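Thermostable carboxypeptidase 1 (Pyrococcus furiosus, PDB 1KA2) removes amino acids one after another from the C-terminus of peptides with broad specificity, as a cobalt-dependent homodimeric metallocarboxypeptidase. Local coordinates at residues Arg214-Ile219 / Arg261-Ser266; Gly228-Leu233 / Gly245-Arg250. All coordinates share one frame; numbering follows the deposited sequence.

Contact 1: Arg214-Ile219 / Arg261-Ser266; sequences RVNLWI and RRTILS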
loop_
_atom_site.group_PDB
_atom_site.type_symbol
_atom_site.label_atom_id
_atom_site.label_comp_id
_atom_site.label_asym_id
_atom_site.label_seq_id
_atom_site.Cartn_x
_atom_site.Cartn_y
_atom_site.Cartn_z
ATOM N N ARG A 214 4.996 -14.974 -18.539
ATOM C CA ARG A 214 4.501 -16.345 -18.500
ATOM C C ARG A 214 5.663 -17.236 -18.042
ATOM O O ARG A 214 5.474 -18.191 -17.285
ATOM C CB ARG A 214 4.010 -16.798 -19.887
ATOM C CG ARG A 214 2.636 -16.254 -20.297
ATOM C CD ARG A 214 2.013 -17.083 -21.428
ATOM N NE ARG A 214 2.356 -16.617 -22.770
ATOM C CZ ARG A 214 1.810 -15.552 -23.352
ATOM N NH1 ARG A 214 0.894 -14.842 -22.710
ATOM N NH2 ARG A 214 2.171 -15.203 -24.578
ATOM N N VAL A 215 6.870 -16.917 -18.504
ATOM C CA VAL A 215 8.050 -17.688 -18.126
ATOM C C VAL A 215 8.394 -17.440 -16.655
ATOM O O VAL A 215 8.610 -18.390 -15.900
ATOM C CB VAL A 215 9.262 -17.332 -19.027
ATOM C CG1 VAL A 215 10.530 -17.925 -18.459
ATOM C CG2 VAL A 215 9.042 -17.888 -20.437
ATOM N N ASN A 216 8.447 -16.174 -16.242
ATOM C CA ASN A 216 8.747 -15.872 -14.843
ATOM C C ASN A 216 7.724 -16.538 -13.914
ATOM O O ASN A 216 8.101 -17.155 -12.918
ATOM C CB ASN A 216 8.769 -14.353 -14.581
ATOM C CG ASN A 216 10.038 -13.681 -15.107
ATOM O OD1 ASN A 216 11.090 -14.319 -15.215
ATOM N ND2 ASN A 216 9.945 -12.387 -15.423
ATOM N N LEU A 217 6.438 -16.414 -14.244
ATOM C CA LEU A 217 5.374 -17.011 -13.430
ATOM C C LEU A 217 5.603 -18.523 -13.259
ATOM O O LEU A 217 5.489 -19.063 -12.155
ATOM C CB LEU A 217 4.008 -16.793 -14.092
ATOM C CG LEU A 217 2.757 -16.714 -13.198
ATOM C CD1 LEU A 217 1.534 -17.219 -13.991
ATOM C CD2 LEU A 217 2.938 -17.541 -11.931
ATOM N N TRP A 218 5.923 -19.191 -14.365
ATOM C CA TRP A 218 6.157 -20.629 -14.361
ATOM C C TRP A 218 7.334 -20.993 -13.463
ATOM O O TRP A 218 7.285 -21.984 -12.731
ATOM C CB TRP A 218 6.451 -21.116 -15.779
ATOM C CG TRP A 218 6.557 -22.612 -15.916
ATOM C CD1 TRP A 218 5.533 -23.487 -16.166
ATOM C CD2 TRP A 218 7.754 -23.401 -15.873
ATOM N NE1 TRP A 218 6.019 -24.764 -16.290
ATOM C CE2 TRP A 218 7.378 -24.744 -16.118
ATOM C CE3 TRP A 218 9.106 -23.105 -15.658
ATOM C CZ2 TRP A 218 8.307 -25.792 -16.155
ATOM C CZ3 TRP A 218 10.033 -24.147 -15.692
ATOM C CH2 TRP A 218 9.627 -25.475 -15.941
ATOM N N ILE A 219 8.397 -20.202 -13.529
ATOM C CA ILE A 219 9.565 -20.480 -12.708
ATOM C C ILE A 219 9.233 -20.293 -11.227
ATOM O O ILE A 219 9.603 -21.121 -10.388
ATOM C CB ILE A 219 10.751 -19.572 -13.095
ATOM C CG1 ILE A 219 11.220 -19.927 -14.507
ATOM C CG2 ILE A 219 11.887 -19.723 -12.082
ATOM C CD1 ILE A 219 12.405 -19.113 -14.998
ATOM N N ARG A 261 17.352 -12.705 -20.378
ATOM C CA ARG A 261 18.094 -13.233 -19.238
ATOM C C ARG A 261 17.886 -12.323 -18.026
ATOM O O ARG A 261 17.797 -12.785 -16.889
ATOM C CB ARG A 261 19.593 -13.293 -19.574
ATOM C CG ARG A 261 20.224 -11.907 -19.737
ATOM C CD ARG A 261 21.580 -11.932 -20.423
ATOM N NE ARG A 261 22.490 -12.892 -19.811
ATOM C CZ ARG A 261 23.682 -12.578 -19.310
ATOM N NH1 ARG A 261 24.108 -11.316 -19.345
ATOM N NH2 ARG A 261 24.446 -13.531 -18.779
ATOM N N ARG A 262 17.816 -11.024 -18.284
ATOM C CA ARG A 262 17.662 -10.032 -17.229
ATOM C C ARG A 262 16.464 -10.229 -16.305
ATOM O O ARG A 262 16.614 -10.337 -15.092
ATOM C CB ARG A 262 17.573 -8.629 -17.829
ATOM C CG ARG A 262 18.811 -8.143 -18.536
ATOM C CD ARG A 262 18.462 -6.879 -19.311
ATOM N NE ARG A 262 19.570 -6.390 -20.125
ATOM C CZ ARG A 262 20.625 -5.749 -19.641
ATOM N NH1 ARG A 262 20.709 -5.517 -18.335
ATOM N NH2 ARG A 262 21.588 -5.344 -20.461
ATOM N N THR A 263 15.273 -10.257 -16.884
ATOM C CA THR A 263 14.081 -10.403 -16.078
ATOM C C THR A 263 14.051 -11.744 -15.365
ATOM O O THR A 263 13.597 -11.833 -14.227
ATOM C CB THR A 263 12.799 -10.215 -16.930
ATOM O OG1 THR A 263 11.663 -10.188 -16.060
ATOM C CG2 THR A 263 12.637 -11.347 -17.950
ATOM N N ILE A 264 14.559 -12.782 -16.017
ATOM C CA ILE A 264 14.571 -14.109 -15.405
ATOM C C ILE A 264 15.466 -14.186 -14.170
ATOM O O ILE A 264 14.995 -14.496 -13.078
ATOM C CB ILE A 264 15.041 -15.210 -16.399
ATOM C CG1 ILE A 264 13.962 -15.466 -17.458
ATOM C CG2 ILE A 264 15.379 -16.499 -15.632
ATOM C CD1 ILE A 264 14.292 -16.605 -18.418
ATOM N N LEU A 265 16.758 -13.921 -14.345
ATOM C CA LEU A 265 17.688 -14.011 -13.220
ATOM C C LEU A 265 17.369 -13.001 -12.135
ATOM O O LEU A 265 17.604 -13.248 -10.953
ATOM C CB LEU A 265 19.126 -13.841 -13.706
ATOM C CG LEU A 265 19.619 -15.053 -14.506
ATOM C CD1 LEU A 265 20.940 -14.734 -15.174
ATOM C CD2 LEU A 265 19.740 -16.254 -13.590
ATOM N N SER A 266 16.835 -11.859 -12.547
ATOM C CA SER A 266 16.457 -10.814 -11.613
ATOM C C SER A 266 15.313 -11.305 -10.725
ATOM O O SER A 266 15.305 -11.057 -9.515
ATOM C CB SER A 266 16.021 -9.571 -12.382
ATOM O OG SER A 266 15.376 -8.678 -11.518
#
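N216 of helix 209-223 meets T263 and I264 at the start of helix 261-278, the helix that carries the HEXXH metal-binding motif further along. The two helices run nearly parallel, their short segments 10.0 Å apart at an angle of 22°, and N216 and I264 are closest in backbone register. The polar link is one bond: N216 ND2 donates to T263 OG1 over 2.9 Å, with the hydroxyl almost in the amide plane and an N-H...O angle of 148°. T263 places OG1 opposite its own backbone N (chi1 -172°); the same oxygen is hydrogen-bonded to R254 O and T253 OG1. The amide's other end, N216 OD1, rests against I264, 3.5 Å from its CA and 3.8 Å from its CG1. Apolar contact comes from both branches of I264. Its CD1 meets V215 CG1 at 4.0 Å as the side chains slant past each other, whereas its CG2 meets I219 CD1, also at 4.0 Å, with the two side chains at about a right angle. V215 and I219 are one helical turn apart, and I264 reaches both. M212 of helix 209-223 also packs on T263 and I264, and helix 313-326 on I219. All five touching residues are buried; there the T263 hydroxyl, with three polar partners, ties the N216 amide to strand 248-253 and the loop after it, and probably fixes which way that amide is turned.

Contact 2: Gly228-Leu233 / Gly245-Arg250; sequences GTRARL and GIRDVR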
loop_
_atom_site.group_PDB
_atom_site.type_symbol
_atom_site.label_atom_id
_atom_site.label_comp_id
_atom_site.label_asym_id
_atom_site.label_seq_id
_atom_site.Cartn_x
_atom_site.Cartn_y
_atom_site.Cartn_z
ATOM N N GLY A 228 -0.387 -15.176 -4.124
ATOM C CA GLY A 228 -1.759 -14.979 -3.686
ATOM C C GLY A 228 -2.056 -15.440 -2.274
ATOM O O GLY A 228 -3.109 -15.133 -1.718
ATOM N N THR A 229 -1.128 -16.178 -1.678
ATOM C CA THR A 229 -1.329 -16.657 -0.326
ATOM C C THR A 229 -0.411 -15.935 0.674
ATOM O O THR A 229 -0.862 -15.477 1.724
ATOM C CB THR A 229 -1.104 -18.188 -0.272
ATOM O OG1 THR A 229 -1.708 -18.714 0.913
ATOM C CG2 THR A 229 0.379 -18.520 -0.251
ATOM N N ARG A 230 0.875 -15.837 0.340
ATOM C CA ARG A 230 1.861 -15.169 1.180
ATOM C C ARG A 230 2.798 -14.279 0.359
ATOM O O ARG A 230 3.682 -13.632 0.905
ATOM C CB ARG A 230 2.686 -16.204 1.950
ATOM C CG ARG A 230 1.975 -16.780 3.165
ATOM C CD ARG A 230 2.752 -17.912 3.807
ATOM N NE ARG A 230 2.739 -17.763 5.258
ATOM C CZ ARG A 230 2.630 -18.769 6.115
ATOM N NH1 ARG A 230 2.518 -20.008 5.665
ATOM N NH2 ARG A 230 2.638 -18.538 7.417
ATOM N N ALA A 231 2.606 -14.227 -0.953
ATOM C CA ALA A 231 3.498 -13.412 -1.763
ATOM C C ALA A 231 2.898 -12.905 -3.053
ATOM O O ALA A 231 1.843 -13.369 -3.501
ATOM C CB ALA A 231 4.780 -14.199 -2.066
ATOM N N ARG A 232 3.600 -11.950 -3.651
ATOM C CA ARG A 232 3.187 -11.340 -4.901
ATOM C C ARG A 232 4.405 -11.044 -5.773
ATOM O O ARG A 232 5.522 -10.890 -5.274
ATOM C CB ARG A 232 2.485 -9.992 -4.664
ATOM C CG ARG A 232 1.202 -9.983 -3.840
ATOM C CD ARG A 232 0.568 -8.600 -3.975
ATOM N NE ARG A 232 0.504 -8.237 -5.392
ATOM C CZ ARG A 232 -0.517 -8.521 -6.198
ATOM N NH1 ARG A 232 -1.579 -9.159 -5.723
ATOM N NH2 ARG A 232 -0.465 -8.202 -7.489
ATOM N N LEU A 233 4.158 -10.953 -7.074
ATOM C CA LEU A 233 5.161 -10.589 -8.055
ATOM C C LEU A 233 4.519 -9.463 -8.872
ATOM O O LEU A 233 3.423 -9.622 -9.411
ATOM C CB LEU A 233 5.506 -11.754 -8.983
ATOM C CG LEU A 233 6.297 -11.313 -10.225
ATOM C CD1 LEU A 233 7.716 -10.916 -9.816
ATOM C CD2 LEU A 233 6.343 -12.444 -11.257
ATOM N N GLY A 245 5.435 -8.680 6.142
ATOM C CA GLY A 245 5.342 -9.608 7.254
ATOM C C GLY A 245 5.869 -10.975 6.844
ATOM O O GLY A 245 6.290 -11.171 5.694
ATOM N N ILE A 246 5.859 -11.920 7.779
ATOM C CA ILE A 246 6.324 -13.277 7.495
ATOM C C ILE A 246 5.371 -13.957 6.508
ATOM O O ILE A 246 5.769 -14.808 5.723
ATOM C CB ILE A 246 6.387 -14.120 8.796
ATOM C CG1 ILE A 246 7.453 -13.545 9.734
ATOM C CG2 ILE A 246 6.684 -15.580 8.467
ATOM C CD1 ILE A 246 7.552 -14.267 11.079
ATOM N N ARG A 247 4.105 -13.564 6.549
ATOM C CA ARG A 247 3.098 -14.142 5.675
ATOM C C ARG A 247 2.719 -13.188 4.555
ATOM O O ARG A 247 1.640 -13.320 3.970
ATOM C CB ARG A 247 1.844 -14.499 6.481
ATOM C CG ARG A 247 2.085 -15.512 7.604
ATOM C CD ARG A 247 0.807 -15.757 8.424
ATOM N NE ARG A 247 1.022 -16.645 9.569
ATOM C CZ ARG A 247 0.080 -16.954 10.458
ATOM N NH1 ARG A 247 -1.135 -16.447 10.336
ATOM N NH2 ARG A 247 0.349 -17.768 11.468
ATOM N N ASP A 248 3.586 -12.221 4.263
ATOM C CA ASP A 248 3.312 -11.264 3.195
ATOM C C ASP A 248 4.633 -10.700 2.691
ATOM O O ASP A 248 5.104 -9.690 3.199
ATOM C CB ASP A 248 2.421 -10.122 3.714
ATOM C CG ASP A 248 1.867 -9.256 2.597
ATOM O OD1 ASP A 248 2.281 -9.437 1.435
ATOM O OD2 ASP A 248 1.009 -8.384 2.874
ATOM N N VAL A 249 5.228 -11.352 1.697
ATOM C CA VAL A 249 6.508 -10.910 1.147
ATOM C C VAL A 249 6.339 -10.707 -0.348
ATOM O O VAL A 249 5.808 -11.572 -1.046
ATOM C CB VAL A 249 7.620 -11.949 1.426
ATOM C CG1 VAL A 249 8.968 -11.441 0.907
ATOM C CG2 VAL A 249 7.693 -12.224 2.918
ATOM N N ARG A 250 6.804 -9.565 -0.843
ATOM C CA ARG A 250 6.631 -9.231 -2.242
ATOM C C ARG A 250 7.903 -8.878 -3.001
ATOM O O ARG A 250 8.814 -8.250 -2.460
ATOM C CB ARG A 250 5.638 -8.077 -2.333
ATOM C CG ARG A 250 4.391 -8.329 -1.495
ATOM C CD ARG A 250 3.313 -7.266 -1.674
ATOM N NE ARG A 250 2.242 -7.451 -0.701
ATOM C CZ ARG A 250 1.194 -6.642 -0.573
ATOM N NH1 ARG A 250 1.061 -5.570 -1.358
ATOM N NH2 ARG A 250 0.272 -6.909 0.344
#
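R250, lying beside R232 across the parallel strands 231-235 and 248-253, grips D248 of its own strand side-on: NE reaches D248 OD1 at 2.9 Å, nearly straight at 165°, and NH2 reaches D248 OD2 at 3.0 Å on its syn lone pair. The pair are the first and third residues of the DXRXT motif. R250 NH1 pairs with D33 of the second subunit, so a leucine here would probably leave both D248 and that D33 without their cationic mate at the dimer interface. Across the contact, V249 N donates to R230 O, just ahead of strand 231-235, in a nearly straight bond of 2.9 Å, while R232 N to V249 O, at 3.4 Å, is weak. Just before the strands, R230 and R247 cross obliquely with guanidinium planes 78° apart; R247 CG lies at the edge of the R230 group, 3.1 Å from R230 NH2. R230 NH2 and R247 NE, two donors 3.3 Å apart, converge on E282 OE2, each forming a salt bridge with it. A231 and V249 share one sheet face, where V249 packs on A274, E277 and L278 of helix 261-278. R232 and R250 share the other, against P39 of the second subunit. A bend at chi3 (49°) turns the R232 guanidinium off toward D234, and R232 CD sits 3.7 Å above the R250 guanidinium plane, offset toward its rim.

How the contacts relate
Along the chain the segments come in the order 214-219, 228-233, 245-250, 261-266, so both halves of contact 2 fall between those of contact 1. Helix 209-223 leads into strand 231-235, and strand 248-253 leads into helix 261-278, so each helix of the near-parallel pair is followed or preceded directly by one of the parallel strands. The centres lie 18 Å apart, with nearest atoms about 5 Å apart and no direct touch. Helix 261-278 links them: its first turns form contact 1, its later turns lie under V249 of contact 2, and H269 and H273 between them bind the magnesium ion, with E299. Contact 2 also faces the second subunit, whereas contact 1 stays within one chain.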